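Local coordinates for nucleoporin nup120 (Schizosaccharomyces pombe, PDB 4GQ2), which serves as a structural component of the nuclear pore complex, whose nucleoporins can also dock transiently associated nuclear transport factors, at residues 726-738 with 802-816. Numbering follows the deposited sequence.
Sequences LEDWRLVSFLLEN and IFIRDDTENDLVTEL
Arg730 reaches from the helix of 726-738 to Asp811, the residue that caps the helix beginning at Leu812. The two side chains come from opposite directions, and their flat ends lie nearly coplanar. NH2 of Arg730 donates to the syn lone pair of Asp811 OD2 at 2.8 Å, almost straight (166°). NE of Arg730 donates to Glu727 OE2, one turn back, at 2.8 Å, and NH2 adds a longer bond to that oxygen. The bend at chi3 (87°) turns the guanidinium out of line with its extended first carbons, edge-on to both carboxylates. Val813 CG2 lies over one guanidinium face. A water bonded to Asp811 OD1 and Arg805 NH2, and weakly to Glu727 OE2, completes the network. With an alanine in place of Arg730, Asp811 and Glu727 are likely to lose the positive charge between them, and Val813 part of its cover.

Val813 CG2 also sits over one face of the Phe734 ring, a CH-pi contact 3.8 Å from the ring centroid. Asn738 ND2 covers the opposite face while donating to Phe734 O, so the ring is sandwiched. Leu812 CD1 meets its edge. Leu816 CD2 approaches Phe734 CE2 obliquely at 3.5 Å.

Leu731 CD1 lies against Ile802 O and the edge of the Arg805 guanidinium; its CD2 reaches Leu812 CB and Val813 CG2. Leu735 CD1 packs on Ile802 CD1 at 3.5 Å. Near the segment's start, Asp728 stands at the edge of the Phe803 ring, planes 85° apart, and is salt-bridged to Arg658. Arg805, poorly ordered, lays one guanidinium face over Glu727 CG.

The contact is largely buried. Helix 719-739 packs against the end of helix 790-803 and the start of helix 812-822; segments 726-738 and 812-816 run roughly parallel. Phe774 of helix 770-777 touches Leu735 and Leu812, while helix 672-703 borders Asp728 and Leu735.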
loop_
_atom_site.group_PDB
_atom_site.type_symbol
_atom_site.label_atom_id
_atom_site.label_comp_id
_atom_site.label_asym_id
_atom_site.label_seq_id
_atom_site.Cartn_x
_atom_site.Cartn_y
_atom_site.Cartn_z
ATOM N N LEU A 726 -12.197 4.357 19.366
ATOM C CA LEU A 726 -11.360 3.188 19.150
ATOM C C LEU A 726 -11.848 2.407 17.942
ATOM O O LEU A 726 -11.050 1.837 17.190
ATOM C CB LEU A 726 -11.360 2.279 20.381
ATOM C CG LEU A 726 -10.388 2.548 21.526
ATOM C CD1 LEU A 726 -10.558 1.473 22.590
ATOM C CD2 LEU A 726 -8.944 2.591 21.038
ATOM N N GLU A 727 -13.161 2.391 17.757
ATOM C CA GLU A 727 -13.742 1.674 16.640
ATOM C C GLU A 727 -13.463 2.405 15.332
ATOM O O GLU A 727 -13.139 1.779 14.325
ATOM C CB GLU A 727 -15.235 1.467 16.845
ATOM C CG GLU A 727 -15.823 0.454 15.877
ATOM C CD GLU A 727 -15.003 -0.826 15.780
ATOM O OE1 GLU A 727 -14.903 -1.548 16.802
ATOM O OE2 GLU A 727 -14.468 -1.111 14.679
ATOM N N ASP A 728 -13.591 3.731 15.360
ATOM C CA ASP A 728 -13.205 4.572 14.242
ATOM C C ASP A 728 -11.720 4.354 13.903
ATOM O O ASP A 728 -11.364 4.073 12.751
ATOM C CB ASP A 728 -13.453 6.041 14.599
ATOM C CG ASP A 728 -14.926 6.424 14.540
ATOM O OD1 ASP A 728 -15.753 5.612 14.077
ATOM O OD2 ASP A 728 -15.253 7.556 14.949
ATOM N N TRP A 729 -10.864 4.471 14.921
ATOM C CA TRP A 729 -9.431 4.275 14.755
ATOM C C TRP A 729 -9.155 2.988 14.055
ATOM O O TRP A 729 -8.363 2.954 13.114
ATOM C CB TRP A 729 -8.694 4.312 16.090
ATOM C CG TRP A 729 -7.205 4.345 15.885
ATOM C CD1 TRP A 729 -6.396 5.467 15.720
ATOM C CD2 TRP A 729 -6.296 3.191 15.768
ATOM N NE1 TRP A 729 -5.080 5.100 15.522
ATOM C CE2 TRP A 729 -4.950 3.750 15.534
ATOM C CE3 TRP A 729 -6.456 1.803 15.816
ATOM C CZ2 TRP A 729 -3.828 2.936 15.366
ATOM C CZ3 TRP A 729 -5.317 0.993 15.652
ATOM C CH2 TRP A 729 -4.037 1.550 15.432
ATOM N N ARG A 730 -9.820 1.923 14.501
ATOM C CA ARG A 730 -9.614 0.592 13.947
ATOM C C ARG A 730 -9.865 0.567 12.454
ATOM O O ARG A 730 -9.008 0.136 11.698
ATOM C CB ARG A 730 -10.510 -0.439 14.637
ATOM C CG ARG A 730 -10.276 -1.852 14.143
ATOM C CD ARG A 730 -11.081 -2.863 14.940
ATOM N NE ARG A 730 -12.402 -2.996 14.359
ATOM C CZ ARG A 730 -12.826 -4.026 13.640
ATOM N NH1 ARG A 730 -12.057 -5.079 13.418
ATOM N NH2 ARG A 730 -14.052 -3.992 13.160
ATOM N N LEU A 731 -11.039 1.035 12.039
ATOM C CA LEU A 731 -11.454 0.935 10.646
ATOM C C LEU A 731 -10.599 1.809 9.766
ATOM O O LEU A 731 -10.206 1.409 8.672
ATOM C CB LEU A 731 -12.931 1.297 10.487
ATOM C CG LEU A 731 -13.916 0.329 11.153
ATOM C CD1 LEU A 731 -15.332 0.626 10.694
ATOM C CD2 LEU A 731 -13.559 -1.117 10.836
ATOM N N VAL A 732 -10.294 2.999 10.265
ATOM C CA VAL A 732 -9.433 3.932 9.559
ATOM C C VAL A 732 -8.011 3.369 9.382
ATOM O O VAL A 732 -7.488 3.348 8.266
ATOM C CB VAL A 732 -9.456 5.316 10.251
ATOM C CG1 VAL A 732 -8.307 6.187 9.781
ATOM C CG2 VAL A 732 -10.797 6.004 9.988
ATOM N N SER A 733 -7.410 2.887 10.468
ATOM C CA SER A 733 -6.052 2.330 10.428
ATOM C C SER A 733 -5.993 1.062 9.592
ATOM O O SER A 733 -5.025 0.834 8.880
ATOM C CB SER A 733 -5.507 2.073 11.840
ATOM O OG SER A 733 -5.515 3.270 12.609
ATOM N N PHE A 734 -7.037 0.244 9.676
ATOM C CA PHE A 734 -7.189 -0.902 8.789
ATOM C C PHE A 734 -7.096 -0.495 7.309
ATOM O O PHE A 734 -6.249 -1.004 6.560
ATOM C CB PHE A 734 -8.496 -1.630 9.110
ATOM C CG PHE A 734 -8.946 -2.589 8.051
ATOM C CD1 PHE A 734 -8.311 -3.810 7.885
ATOM C CD2 PHE A 734 -10.052 -2.287 7.249
ATOM C CE1 PHE A 734 -8.744 -4.708 6.916
ATOM C CE2 PHE A 734 -10.486 -3.175 6.277
ATOM C CZ PHE A 734 -9.828 -4.386 6.107
ATOM N N LEU A 735 -7.932 0.451 6.898
ATOM C CA LEU A 735 -7.901 0.931 5.516
ATOM C C LEU A 735 -6.584 1.596 5.100
ATOM O O LEU A 735 -6.164 1.470 3.947
ATOM C CB LEU A 735 -9.091 1.843 5.219
ATOM C CG LEU A 735 -10.445 1.117 5.241
ATOM C CD1 LEU A 735 -11.581 2.120 5.256
ATOM C CD2 LEU A 735 -10.595 0.159 4.063
ATOM N N LEU A 736 -5.930 2.292 6.030
ATOM C CA LEU A 736 -4.620 2.884 5.750
ATOM C C LEU A 736 -3.578 1.791 5.443
ATOM O O LEU A 736 -2.695 1.977 4.602
ATOM C CB LEU A 736 -4.157 3.813 6.891
ATOM C CG LEU A 736 -4.868 5.177 6.908
ATOM C CD1 LEU A 736 -4.522 5.997 8.138
ATOM C CD2 LEU A 736 -4.554 5.973 5.649
ATOM N N GLU A 737 -3.718 0.642 6.097
ATOM C CA GLU A 737 -2.880 -0.509 5.801
ATOM C C GLU A 737 -3.219 -1.084 4.421
ATOM O O GLU A 737 -2.390 -1.735 3.794
ATOM C CB GLU A 737 -3.001 -1.572 6.903
ATOM C CG GLU A 737 -1.685 -2.274 7.222
ATOM C CD GLU A 737 -1.830 -3.454 8.176
ATOM O OE1 GLU A 737 -1.455 -4.589 7.782
ATOM O OE2 GLU A 737 -2.305 -3.249 9.318
ATOM N N ASN A 738 -4.429 -0.824 3.936
ATOM C CA ASN A 738 -4.828 -1.307 2.613
ATOM C C ASN A 738 -4.233 -0.449 1.484
ATOM O O ASN A 738 -4.167 -0.870 0.319
ATOM C CB ASN A 738 -6.358 -1.366 2.505
ATOM C CG ASN A 738 -6.946 -2.620 3.128
ATOM O OD1 ASN A 738 -7.410 -3.508 2.416
ATOM N ND2 ASN A 738 -6.942 -2.697 4.463
ATOM N N ILE A 802 -17.597 3.704 6.349
ATOM C CA ILE A 802 -16.603 3.632 7.414
ATOM C C ILE A 802 -17.208 4.075 8.735
ATOM O O ILE A 802 -16.964 3.455 9.767
ATOM C CB ILE A 802 -15.346 4.488 7.099
ATOM C CG1 ILE A 802 -14.607 3.932 5.878
ATOM C CG2 ILE A 802 -14.413 4.546 8.304
ATOM C CD1 ILE A 802 -13.651 4.916 5.225
ATOM N N PHE A 803 -17.991 5.150 8.704
ATOM C CA PHE A 803 -18.431 5.790 9.945
ATOM C C PHE A 803 -19.875 5.550 10.391
ATOM O O PHE A 803 -20.169 5.689 11.578
ATOM C CB PHE A 803 -18.137 7.290 9.911
ATOM C CG PHE A 803 -16.673 7.617 9.827
ATOM C CD1 PHE A 803 -15.847 7.489 10.946
ATOM C CD2 PHE A 803 -16.117 8.062 8.632
ATOM C CE1 PHE A 803 -14.501 7.797 10.869
ATOM C CE2 PHE A 803 -14.766 8.360 8.547
ATOM C CZ PHE A 803 -13.959 8.233 9.668
ATOM N N ILE A 804 -20.780 5.226 9.471
ATOM C CA ILE A 804 -22.187 5.097 9.871
ATOM C C ILE A 804 -22.478 3.684 10.349
ATOM O O ILE A 804 -22.393 2.724 9.584
ATOM C CB ILE A 804 -23.204 5.688 8.848
ATOM C CG1 ILE A 804 -23.386 4.797 7.611
ATOM C CG2 ILE A 804 -22.828 7.128 8.487
ATOM C CD1 ILE A 804 -24.661 3.977 7.622
ATOM N N ARG A 805 -22.801 3.583 11.635
ATOM C CA ARG A 805 -22.748 2.320 12.370
ATOM C C ARG A 805 -24.086 1.916 12.991
ATOM O O ARG A 805 -25.005 2.733 13.099
ATOM C CB ARG A 805 -21.690 2.415 13.476
ATOM C CG ARG A 805 -20.382 3.077 13.059
ATOM C CD ARG A 805 -19.320 2.982 14.144
ATOM N NE ARG A 805 -19.228 1.621 14.661
ATOM C CZ ARG A 805 -18.642 0.610 14.028
ATOM N NH1 ARG A 805 -18.065 0.794 12.845
ATOM N NH2 ARG A 805 -18.628 -0.591 14.586
ATOM N N ASP A 806 -24.173 0.646 13.397
ATOM C CA ASP A 806 -25.339 0.080 14.099
ATOM C C ASP A 806 -25.098 -1.375 14.531
ATOM O O ASP A 806 -24.145 -2.017 14.077
ATOM C CB ASP A 806 -26.618 0.187 13.249
ATOM C CG ASP A 806 -26.396 -0.209 11.799
ATOM O OD1 ASP A 806 -26.156 -1.405 11.537
ATOM O OD2 ASP A 806 -26.467 0.677 10.923
ATOM N N ASP A 807 -25.967 -1.880 15.409
ATOM C CA ASP A 807 -25.901 -3.263 15.902
ATOM C C ASP A 807 -26.053 -4.270 14.760
ATOM O O ASP A 807 -25.336 -5.273 14.693
ATOM C CB ASP A 807 -27.002 -3.530 16.945
ATOM C CG ASP A 807 -27.314 -2.315 17.815
ATOM O OD1 ASP A 807 -26.397 -1.798 18.490
ATOM O OD2 ASP A 807 -28.490 -1.889 17.836
ATOM N N THR A 808 -26.993 -3.973 13.865
ATOM C CA THR A 808 -27.411 -4.871 12.787
ATOM C C THR A 808 -26.357 -5.111 11.702
ATOM O O THR A 808 -26.317 -6.190 11.106
ATOM C CB THR A 808 -28.749 -4.410 12.147
ATOM O OG1 THR A 808 -28.792 -4.799 10.769
ATOM C CG2 THR A 808 -28.928 -2.891 12.236
ATOM N N GLU A 809 -25.514 -4.113 11.446
ATOM C CA GLU A 809 -24.512 -4.209 10.383
ATOM C C GLU A 809 -23.418 -5.240 10.636
ATOM O O GLU A 809 -23.085 -5.562 11.783
ATOM C CB GLU A 809 -23.883 -2.839 10.093
ATOM C CG GLU A 809 -24.174 -2.276 8.705
ATOM C CD GLU A 809 -25.656 -2.188 8.385
ATOM O OE1 GLU A 809 -26.222 -1.082 8.503
ATOM O OE2 GLU A 809 -26.256 -3.220 8.016
ATOM N N ASN A 810 -22.884 -5.766 9.539
ATOM C CA ASN A 810 -21.702 -6.601 9.586
ATOM C C ASN A 810 -20.451 -5.735 9.665
ATOM O O ASN A 810 -20.485 -4.542 9.355
ATOM C CB ASN A 810 -21.645 -7.525 8.366
ATOM C CG ASN A 810 -22.633 -8.677 8.456
ATOM O OD1 ASN A 810 -22.810 -9.286 9.514
ATOM N ND2 ASN A 810 -23.276 -8.989 7.337
ATOM N N ASP A 811 -19.353 -6.345 10.088
ATOM C CA ASP A 811 -18.094 -5.647 10.236
ATOM C C ASP A 811 -17.425 -5.371 8.896
ATOM O O ASP A 811 -17.330 -6.254 8.034
ATOM C CB ASP A 811 -17.151 -6.450 11.119
ATOM C CG ASP A 811 -16.027 -5.615 11.650
ATOM O OD1 ASP A 811 -16.315 -4.673 12.413
ATOM O OD2 ASP A 811 -14.862 -5.891 11.305
ATOM N N LEU A 812 -16.948 -4.142 8.745
ATOM C CA LEU A 812 -16.259 -3.697 7.530
ATOM C C LEU A 812 -15.002 -4.516 7.204
ATOM O O LEU A 812 -14.727 -4.802 6.032
ATOM C CB LEU A 812 -15.916 -2.214 7.663
ATOM C CG LEU A 812 -15.411 -1.341 6.505
ATOM C CD1 LEU A 812 -13.938 -1.594 6.183
ATOM C CD2 LEU A 812 -16.302 -1.467 5.279
ATOM N N VAL A 813 -14.248 -4.903 8.230
ATOM C CA VAL A 813 -13.048 -5.720 8.019
ATOM C C VAL A 813 -13.450 -7.055 7.417
ATOM O O VAL A 813 -12.880 -7.489 6.421
ATOM C CB VAL A 813 -12.247 -5.940 9.316
ATOM C CG1 VAL A 813 -11.108 -6.913 9.082
ATOM C CG2 VAL A 813 -11.698 -4.619 9.834
ATOM N N THR A 814 -14.456 -7.689 8.010
ATOM C CA THR A 814 -14.912 -8.982 7.528
ATOM C C THR A 814 -15.365 -8.882 6.076
ATOM O O THR A 814 -14.968 -9.701 5.245
ATOM C CB THR A 814 -16.028 -9.558 8.406
ATOM O OG1 THR A 814 -15.584 -9.609 9.769
ATOM C CG2 THR A 814 -16.383 -10.950 7.945
ATOM N N GLU A 815 -16.166 -7.861 5.781
ATOM C CA GLU A 815 -16.675 -7.624 4.434
ATOM C C GLU A 815 -15.549 -7.459 3.418
ATOM O O GLU A 815 -15.538 -8.129 2.390
ATOM C CB GLU A 815 -17.578 -6.389 4.409
ATOM C CG GLU A 815 -18.918 -6.570 5.119
ATOM C CD GLU A 815 -19.804 -5.333 5.042
ATOM O OE1 GLU A 815 -19.435 -4.356 4.350
ATOM O OE2 GLU A 815 -20.879 -5.339 5.676
ATOM N N LEU A 816 -14.602 -6.570 3.710
ATOM C CA LEU A 816 -13.530 -6.303 2.764
ATOM C C LEU A 816 -12.640 -7.530 2.575
ATOM O O LEU A 816 -12.394 -7.943 1.434
ATOM C CB LEU A 816 -12.713 -5.061 3.159
ATOM C CG LEU A 816 -11.479 -4.768 2.298
ATOM C CD1 LEU A 816 -11.857 -4.643 0.826
ATOM C CD2 LEU A 816 -10.760 -3.513 2.785
HETATM O O HOH W 1 -16.892 -1.735 13.028
#